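Local structure of DUF1993 domain-containing protein (Shewanella denitrificans, 2OQM) at residues Ile151-Ala154 against Ile155-Tyr159; Tyr166-Leu169 against Arg170-Val174. The protein is of unknown function but belongs to the DinB-like family of helical-bundle proteins and forms a dimer in the crystal. One frame throughout, in Å; residues are numbered along the deposited sequence. Where two conformers were deposited one is given.

Contact 1: Ile151-Ala154 against Ile155-Tyr159. With EDO (1,2-ethanediol), chain G; EDO (1,2-ethanediol), chain S; EDO (1,2-ethanediol), chain F.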
loop_
_atom_site.group_PDB
_atom_site.type_symbol
_atom_site.label_atom_id
_atom_site.label_comp_id
_atom_site.label_asym_id
_atom_site.label_seq_id
_atom_site.Cartn_x
_atom_site.Cartn_y
_atom_site.Cartn_z
ATOM N N ILE A 151 8.201 4.531 5.728
ATOM C CA ILE A 151 8.382 3.410 4.815
ATOM C C ILE A 151 7.703 2.141 5.304
ATOM O O ILE A 151 7.067 1.423 4.503
ATOM C CB ILE A 151 9.861 3.190 4.545
ATOM C CG1 ILE A 151 10.423 4.414 3.786
ATOM C CG2 ILE A 151 10.095 1.867 3.788
ATOM C CD1 ILE A 151 11.912 4.224 3.263
ATOM N N GLU A 152 7.836 1.882 6.609
ATOM C CA GLU A 152 7.456 0.601 7.186
ATOM C C GLU A 152 6.114 0.628 7.874
ATOM O O GLU A 152 5.556 -0.437 8.113
ATOM C CB GLU A 152 8.563 0.055 8.140
ATOM C CG GLU A 152 9.931 -0.053 7.426
ATOM C CD GLU A 152 10.979 -0.830 8.226
ATOM O OE1 GLU A 152 10.650 -1.878 8.795
ATOM O OE2 GLU A 152 12.115 -0.348 8.267
ATOM N N HIS A 153 5.615 1.816 8.203
ATOM C CA HIS A 153 4.405 1.931 8.997
ATOM C C HIS A 153 3.282 2.727 8.274
ATOM O O HIS A 153 2.285 2.119 7.809
ATOM C CB HIS A 153 4.712 2.544 10.359
ATOM C CG HIS A 153 3.677 2.247 11.411
ATOM N ND1 HIS A 153 2.521 2.997 11.572
ATOM C CD2 HIS A 153 3.628 1.286 12.365
ATOM C CE1 HIS A 153 1.802 2.485 12.556
ATOM N NE2 HIS A 153 2.452 1.448 13.054
ATOM N N ALA A 154 3.491 4.039 8.117
ATOM C CA ALA A 154 2.510 4.931 7.531
ATOM C C ALA A 154 2.156 4.555 6.098
ATOM O O ALA A 154 0.974 4.466 5.752
ATOM C CB ALA A 154 2.960 6.433 7.600
ATOM N N ILE A 155 3.138 4.334 5.232
ATOM C CA ILE A 155 2.799 4.016 3.855
ATOM C C ILE A 155 2.020 2.688 3.724
ATOM O O ILE A 155 0.962 2.621 3.115
ATOM C CB ILE A 155 4.036 4.088 2.900
ATOM C CG1 ILE A 155 4.506 5.562 2.758
ATOM C CG2 ILE A 155 3.661 3.555 1.544
ATOM C CD1 ILE A 155 5.923 5.791 2.127
ATOM N N PRO A 156 2.546 1.592 4.287
ATOM C CA PRO A 156 1.750 0.334 4.208
ATOM C C PRO A 156 0.370 0.444 4.746
ATOM O O PRO A 156 -0.533 -0.140 4.185
ATOM C CB PRO A 156 2.563 -0.654 5.043
ATOM C CG PRO A 156 4.004 -0.127 4.912
ATOM C CD PRO A 156 3.895 1.380 4.848
ATOM N N ASN A 157 0.189 1.186 5.839
ATOM C CA ASN A 157 -1.106 1.312 6.445
ATOM C C ASN A 157 -2.105 2.104 5.585
ATOM O O ASN A 157 -3.303 1.764 5.490
ATOM C CB ASN A 157 -0.970 1.995 7.815
ATOM C CG ASN A 157 -0.774 0.997 8.982
ATOM O OD1 ASN A 157 -1.236 -0.117 8.926
ATOM N ND2 ASN A 157 -0.069 1.433 10.035
ATOM N N LEU A 158 -1.644 3.174 4.988
ATOM C CA LEU A 158 -2.506 3.979 4.131
ATOM C C LEU A 158 -3.035 3.109 2.998
ATOM O O LEU A 158 -4.235 3.080 2.741
ATOM C CB LEU A 158 -1.721 5.160 3.543
ATOM C CG LEU A 158 -2.377 6.295 2.743
ATOM C CD1 LEU A 158 -2.417 5.915 1.311
ATOM C CD2 LEU A 158 -3.685 6.713 3.265
ATOM N N TYR A 159 -2.151 2.366 2.338
ATOM C CA TYR A 159 -2.588 1.506 1.220
ATOM C C TYR A 159 -3.460 0.311 1.679
ATOM O O TYR A 159 -4.352 -0.117 0.952
ATOM C CB TYR A 159 -1.405 1.033 0.367
ATOM C CG TYR A 159 -0.850 2.176 -0.472
ATOM C CD1 TYR A 159 -1.616 2.792 -1.430
ATOM C CD2 TYR A 159 0.405 2.729 -0.208
ATOM C CE1 TYR A 159 -1.148 3.875 -2.159
ATOM C CE2 TYR A 159 0.881 3.814 -0.961
ATOM C CZ TYR A 159 0.098 4.395 -1.915
ATOM O OH TYR A 159 0.601 5.446 -2.700
HETATM C C1 EDO G . 4.171 6.277 -0.919
HETATM O O1 EDO G . 2.976 6.991 -0.685
HETATM C C2 EDO G . 4.356 6.049 -2.406
HETATM O O2 EDO G . 3.224 5.388 -2.933
HETATM C C1 EDO S . 6.846 2.029 0.933
HETATM O O1 EDO S . 6.296 1.296 2.039
HETATM C C2 EDO S . 7.908 1.377 0.104
HETATM O O2 EDO S . 7.467 0.218 -0.559
HETATM C C1 EDO F . 13.882 1.676 5.458
HETATM O O1 EDO F . 12.949 1.571 6.540
HETATM C C2 EDO F . 14.157 0.308 4.841
HETATM O O2 EDO F . 13.151 -0.039 3.865
HETATM O O HOH W 1 0.502 4.665 10.282
#

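Contact 2: Tyr166-Leu169 against Arg170-Val174. With EDO (1,2-ethanediol), chain T.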
loop_
_atom_site.group_PDB
_atom_site.type_symbol
_atom_site.label_atom_id
_atom_site.label_comp_id
_atom_site.label_asym_id
_atom_site.label_seq_id
_atom_site.Cartn_x
_atom_site.Cartn_y
_atom_site.Cartn_z
ATOM N N TYR A 166 -11.727 -0.388 -0.868
ATOM C CA TYR A 166 -11.979 -0.801 -2.215
ATOM C C TYR A 166 -12.548 -2.213 -2.287
ATOM O O TYR A 166 -13.520 -2.461 -2.975
ATOM C CB TYR A 166 -10.681 -0.690 -2.978
ATOM C CG TYR A 166 -10.640 -1.161 -4.400
ATOM C CD1 TYR A 166 -10.608 -2.528 -4.708
ATOM C CD2 TYR A 166 -10.534 -0.226 -5.484
ATOM C CE1 TYR A 166 -10.583 -2.947 -6.026
ATOM C CE2 TYR A 166 -10.431 -0.658 -6.773
ATOM C CZ TYR A 166 -10.439 -2.010 -7.048
ATOM O OH TYR A 166 -10.300 -2.418 -8.355
ATOM N N GLY A 167 -11.925 -3.152 -1.570
ATOM C CA GLY A 167 -12.367 -4.538 -1.522
ATOM C C GLY A 167 -13.789 -4.738 -1.014
ATOM O O GLY A 167 -14.555 -5.538 -1.531
ATOM N N ILE A 168 -14.147 -3.991 0.028
ATOM C CA ILE A 168 -15.507 -4.044 0.528
ATOM C C ILE A 168 -16.480 -3.678 -0.596
ATOM O O ILE A 168 -17.489 -4.361 -0.785
ATOM C CB ILE A 168 -15.730 -3.151 1.793
ATOM C CG1 ILE A 168 -14.928 -3.701 2.975
ATOM C CG2 ILE A 168 -17.216 -3.146 2.184
ATOM C CD1 ILE A 168 -14.816 -2.748 4.164
ATOM N N LEU A 169 -16.198 -2.595 -1.322
ATOM C CA LEU A 169 -17.112 -2.123 -2.357
ATOM C C LEU A 169 -17.172 -3.111 -3.492
ATOM O O LEU A 169 -18.231 -3.478 -3.974
ATOM C CB LEU A 169 -16.690 -0.766 -2.859
ATOM C CG LEU A 169 -16.904 0.324 -1.810
ATOM C CD1 LEU A 169 -16.163 1.615 -2.267
ATOM C CD2 LEU A 169 -18.430 0.522 -1.631
ATOM N N ARG A 170 -16.015 -3.567 -3.895
ATOM C CA ARG A 170 -15.905 -4.540 -4.976
ATOM C C ARG A 170 -16.667 -5.834 -4.662
ATOM O O ARG A 170 -17.420 -6.366 -5.487
ATOM C CB ARG A 170 -14.423 -4.824 -5.197
ATOM C CG ARG A 170 -14.092 -5.606 -6.423
ATOM C CD ARG A 170 -14.492 -4.896 -7.703
ATOM N NE ARG A 170 -14.293 -5.769 -8.849
ATOM C CZ ARG A 170 -13.153 -5.879 -9.529
ATOM N NH1 ARG A 170 -12.088 -5.155 -9.224
ATOM N NH2 ARG A 170 -13.080 -6.719 -10.552
ATOM N N HIS A 171 -16.517 -6.313 -3.443
ATOM C CA HIS A 171 -17.193 -7.507 -2.951
ATOM C C HIS A 171 -18.703 -7.372 -3.023
ATOM O O HIS A 171 -19.405 -8.344 -3.266
ATOM C CB HIS A 171 -16.694 -7.774 -1.508
ATOM C CG HIS A 171 -17.353 -8.926 -0.807
ATOM N ND1 HIS A 171 -17.171 -10.230 -1.191
ATOM C CD2 HIS A 171 -18.125 -8.964 0.309
ATOM C CE1 HIS A 171 -17.852 -11.028 -0.377
ATOM N NE2 HIS A 171 -18.450 -10.284 0.541
ATOM N N ASN A 172 -19.207 -6.165 -2.778
ATOM C CA ASN A 172 -20.632 -5.872 -2.802
ATOM C C ASN A 172 -21.196 -5.653 -4.199
ATOM O O ASN A 172 -22.409 -5.590 -4.352
ATOM C CB ASN A 172 -20.932 -4.659 -1.914
ATOM C CG ASN A 172 -21.181 -5.050 -0.492
ATOM O OD1 ASN A 172 -22.323 -5.334 -0.145
ATOM N ND2 ASN A 172 -20.102 -5.085 0.350
ATOM N N GLY A 173 -20.315 -5.557 -5.195
ATOM C CA GLY A 173 -20.686 -5.485 -6.611
ATOM C C GLY A 173 -20.310 -4.196 -7.344
ATOM O O GLY A 173 -20.568 -4.078 -8.543
ATOM N N VAL A 174 -19.719 -3.231 -6.628
ATOM C CA VAL A 174 -19.329 -1.980 -7.227
ATOM C C VAL A 174 -18.236 -2.210 -8.249
ATOM O O VAL A 174 -17.240 -2.797 -7.940
ATOM C CB VAL A 174 -18.859 -0.983 -6.172
ATOM C CG1 VAL A 174 -18.443 0.385 -6.829
ATOM C CG2 VAL A 174 -19.937 -0.781 -5.193
HETATM C C1 EDO T . -18.514 -13.080 -4.502
HETATM O O1 EDO T . -17.099 -13.188 -4.460
HETATM C C2 EDO T . -19.020 -11.790 -3.819
HETATM O O2 EDO T . -19.059 -10.676 -4.742
HETATM O O HOH W 2 -9.551 -5.051 -9.175
#

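Contact 1: Ile151-Ala154 against Ile155-Tyr159
Pro-156 and Asn-157 pack back onto Ile-151 and His-153 in a local contact one turn apart, at a proline kink within the long helix 146-172, buried between its own bundle and the second subunit. The kink illustrates how a helix absorbs a proline: Pro-156 has no N-H to offer the preceding turn, and the missing bond would have gone to Glu-152 O. Instead the ring leans on that turn, its CD 3.2 Å from the carbonyl O of Ile-151 and its CG near the O of Glu-152. The turn at 151-154 widens to pi type, and the carbonyl O of Ile-151 takes a hydrogen bond instead from a 1,2-ethanediol, O1 to O 2.6 Å, probably a guest from the crystallisation liquor. Regular bonding resumes directly beyond the proline, where Asn-157 N reaches His-153 O at 3.0 Å and Leu-158 N reaches Ala-154 O.

Among the side chains, the amide of Asn-157 meets the imidazole of His-153. ND2 comes over one face of the ring, which chi1 of -159° swings away from the backbone N, and approaches CE1 to 3.3 Å; ring and amide planes stand 85° apart. A water accepts from Asn-157 ND2 and also bonds ND1 of His-153 at 2.9 Å, bridging the two side chains. The other end of the amide is held across the dimer, OD1 accepting from Lys-178 of the second subunit, which is likely to fix its rotation.

Glu-152 likewise forms a salt bridge with Lys-31 of the second subunit, and Pro-156 packs on Tyr-159 of that chain. Within its own chain, Ile-155 and Leu-158 rest on Phe-29 of helix 13-50, and Leu-158 and Asn-157 touch Thr-79 of helix 69-87.

Contact 2: Tyr166-Leu169 against Arg170-Val174
Tyr-166 lies alongside Arg-170, both side chains pointing the same way, in the last two turns of helix 146-172, which ends in a Schellman motif. In one of the two conformers of Arg-170, the phenol OH sits at the edge of the guanidinium, near its plane and 3.4 Å from NH1, with ring and guanidinium planes 68° apart. The turn at chi4 swings NH1 of this conformer toward the phenol. On the dimer side, the ring of Tyr-166 meets Phe-160 of the second subunit edge-to-face.

Termination is a worked example of how a helix end uses up its last carbonyls. Gly-173 has a positive phi (117°), a conformation in which a side chain would be jammed against the preceding carbonyl O, and its N bonds Arg-170 O at 3.0 Å, with a weak extra bond to Leu-169 O. Val-174 N completes the motif on Leu-169 O at 3.1 Å, approaching from above the carbonyl plane. The chain reversal lays Val-174 beside Leu-169, CB to CB 4.0 Å, and this apolar pair faces helix 13-50, where Leu-169 touches Ile-39 and Val-174 touches Phe-46.

Asn-172 ties side chain and backbone to one acceptor, its ND2 also bonding Ser-60 OG. A leucine at this position would probably cost Ile-168 O its side-chain donor and leave Ser-60 OG without this amide partner. The two donors of Asn-172 reach Ile-168 O from opposite faces of the carbonyl plane: N at 3.2 Å, and ND2 at 2.9 Å in a nearly straight bond of 176° lying in the amide plane.

Overall arrangement
From the N terminus, the chain first lays down helix 13-50 and then helix 69-87, the two that the contacts later pack against. Both contacts belong to helix 146-172, which follows the short hairpin of strands 133-134 and 144-145. Each is local and closes no long loop; they come in series, neither nesting nor crossing, with centres about 22 Å apart. Contact 1 shapes the helix near the middle of the bundle, whereas contact 2 ends it and sends the chain back toward helix 178-182. Each joins this helix to both 13-50 and 69-87, and each also faces the second subunit, so one helix serves bundle and dimer at two levels.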